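Local coordinates for protein pyruvate kinase 1 (Trypanosoma brucei brucei, PDB 4KCT) that catalyses the transfer of phosphate from phosphoenolpyruvate to ADP, yielding pyruvate and ATP in glycolysis, and also has an intrinsic decarboxylase activity, at residues S384-A389 with K395-L400. Numbering follows the deposited sequence.
Sequences SAVASA and KAMLVL. With FDP (2,6-di-O-phosphono-beta-D-fructofuranose), chain F.
Of segment 395-400, Met-397 makes the side-chain contacts with segment 384-389, standing up from the strand against Ala-385, Val-386 and Ala-389, all four residues buried. Met-397 CE lies 3.7 Å from Ala-385 CB, and this is the tight end of the contact. Val-386 crosses the methionine at about a right angle, its CG2 4.0 Å from Met-397 SD; the branched valine suits this place because CG2, set beside the backbone N, offers a methyl to both sulfur and CE. Further down the methionine the fit is slacker, Ala-389 CB lying 4.1 Å from Met-397 SD. An extended chi2 (-177°) carries SD up to the helix, and the bend at chi3 (68°) turns CE along it toward Ala-385. Two alanines one turn apart suit this face because their short side chains let the long, flexible methionine lie close to the helix. Partly exposed Ala-387 faces away from the strand. Leu-400 O accepts a 2.7 Å bond from O4 of the bound effector FDP. The segments run roughly antiparallel (156°); strand 396-400 lies between strands 419-423 and 476-481 as the central strand of the sheet, while Ile-410 of helix 405-412 touches both Val-386 and Met-397.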
loop_
_atom_site.group_PDB
_atom_site.type_symbol
_atom_site.label_atom_id
_atom_site.label_comp_id
_atom_site.label_asym_id
_atom_site.label_seq_id
_atom_site.Cartn_x
_atom_site.Cartn_y
_atom_site.Cartn_z
ATOM N N SER A 384 -7.723 2.017 19.189
ATOM C CA SER A 384 -7.867 3.426 18.863
ATOM C C SER A 384 -7.151 4.324 19.877
ATOM O O SER A 384 -6.706 5.412 19.540
ATOM C CB SER A 384 -9.346 3.808 18.729
ATOM O OG SER A 384 -9.886 3.277 17.522
ATOM N N ALA A 385 -7.030 3.849 21.125
ATOM C CA ALA A 385 -6.209 4.561 22.132
ATOM C C ALA A 385 -4.756 4.639 21.665
ATOM O O ALA A 385 -4.126 5.694 21.754
ATOM C CB ALA A 385 -6.288 3.884 23.492
ATOM N N VAL A 386 -4.217 3.518 21.178
ATOM C CA VAL A 386 -2.839 3.518 20.667
ATOM C C VAL A 386 -2.704 4.440 19.445
ATOM O O VAL A 386 -1.736 5.198 19.328
ATOM C CB VAL A 386 -2.333 2.079 20.322
ATOM C CG1 VAL A 386 -0.983 2.146 19.587
ATOM C CG2 VAL A 386 -2.183 1.257 21.590
ATOM N N ALA A 387 -3.677 4.378 18.539
ATOM C CA ALA A 387 -3.686 5.302 17.416
ATOM C C ALA A 387 -3.609 6.763 17.882
ATOM O O ALA A 387 -2.837 7.568 17.316
ATOM C CB ALA A 387 -4.903 5.066 16.506
ATOM N N SER A 388 -4.441 7.125 18.857
ATOM C CA SER A 388 -4.453 8.499 19.346
ATOM C C SER A 388 -3.116 8.892 19.982
ATOM O O SER A 388 -2.670 10.022 19.817
ATOM C CB SER A 388 -5.642 8.768 20.299
ATOM O OG SER A 388 -5.549 8.026 21.508
ATOM N N ALA A 389 -2.436 7.927 20.624
ATOM C CA ALA A 389 -1.091 8.170 21.186
ATOM C C ALA A 389 -0.084 8.532 20.096
ATOM O O ALA A 389 0.733 9.464 20.250
ATOM C CB ALA A 389 -0.611 6.941 21.967
ATOM N N LYS A 395 3.436 10.825 25.504
ATOM C CA LYS A 395 4.646 10.267 26.133
ATOM C C LYS A 395 4.367 9.031 26.990
ATOM O O LYS A 395 5.286 8.246 27.298
ATOM C CB LYS A 395 5.376 11.342 26.946
ATOM C CG LYS A 395 5.961 12.428 26.059
ATOM C CD LYS A 395 7.071 13.191 26.737
ATOM C CE LYS A 395 7.693 14.168 25.766
ATOM N NZ LYS A 395 8.341 15.295 26.495
ATOM N N ALA A 396 3.103 8.823 27.320
ATOM C CA ALA A 396 2.709 7.596 28.004
ATOM C C ALA A 396 1.257 7.279 27.767
ATOM O O ALA A 396 0.454 8.164 27.447
ATOM C CB ALA A 396 2.992 7.699 29.523
ATOM N N MET A 397 0.897 6.034 28.037
ATOM C CA MET A 397 -0.491 5.659 28.148
ATOM C C MET A 397 -0.695 5.130 29.551
ATOM O O MET A 397 0.261 4.709 30.205
ATOM C CB MET A 397 -0.810 4.569 27.125
ATOM C CG MET A 397 -0.529 5.006 25.673
ATOM S SD MET A 397 -0.991 3.709 24.490
ATOM C CE MET A 397 -2.792 3.694 24.667
ATOM N N LEU A 398 -1.932 5.159 30.010
ATOM C CA LEU A 398 -2.277 4.712 31.345
ATOM C C LEU A 398 -3.532 3.854 31.205
ATOM O O LEU A 398 -4.478 4.262 30.531
ATOM C CB LEU A 398 -2.577 5.945 32.224
ATOM C CG LEU A 398 -3.157 5.740 33.625
ATOM C CD1 LEU A 398 -2.268 4.824 34.430
ATOM C CD2 LEU A 398 -3.232 7.109 34.303
ATOM N N VAL A 399 -3.513 2.642 31.768
ATOM C CA VAL A 399 -4.668 1.741 31.684
ATOM C C VAL A 399 -4.944 1.139 33.067
ATOM O O VAL A 399 -4.009 0.832 33.813
ATOM C CB VAL A 399 -4.443 0.601 30.638
ATOM C CG1 VAL A 399 -3.192 -0.235 30.980
ATOM C CG2 VAL A 399 -5.699 -0.288 30.493
ATOM N N LEU A 400 -6.220 1.093 33.453
ATOM C CA LEU A 400 -6.624 0.341 34.667
ATOM C C LEU A 400 -6.905 -1.108 34.297
ATOM O O LEU A 400 -7.691 -1.377 33.382
ATOM C CB LEU A 400 -7.884 0.960 35.294
ATOM C CG LEU A 400 -7.641 2.152 36.243
ATOM C CD1 LEU A 400 -6.671 3.143 35.624
ATOM C CD2 LEU A 400 -8.964 2.837 36.596
HETATM P P1 FDP F . -12.811 -1.392 37.355
HETATM O O1P FDP F . -12.757 0.110 37.172
HETATM O O2P FDP F . -11.728 -1.888 38.280
HETATM O O3P FDP F . -14.197 -1.959 37.616
HETATM O O1 FDP F . -15.020 -2.972 35.290
HETATM C C1 FDP F . -14.484 -1.786 34.697
HETATM C C2 FDP F . -12.969 -1.925 34.614
HETATM O O2 FDP F . -12.349 -2.037 35.925
HETATM C C3 FDP F . -12.312 -0.796 33.826
HETATM O O3 FDP F . -12.247 0.413 34.579
HETATM C C4 FDP F . -10.929 -1.383 33.602
HETATM O O4 FDP F . -10.183 -0.701 32.579
HETATM C C5 FDP F . -11.283 -2.809 33.208
HETATM O O5 FDP F . -12.588 -3.083 33.840
HETATM C C6 FDP F . -10.224 -3.788 33.695
HETATM O O6 FDP F . -10.445 -5.037 33.036
HETATM P P2 FDP F . -9.286 -6.168 33.086
HETATM O O4P FDP F . -8.118 -5.568 32.285
HETATM O O5P FDP F . -9.011 -6.326 34.549
HETATM O O6P FDP F . -9.907 -7.368 32.414
#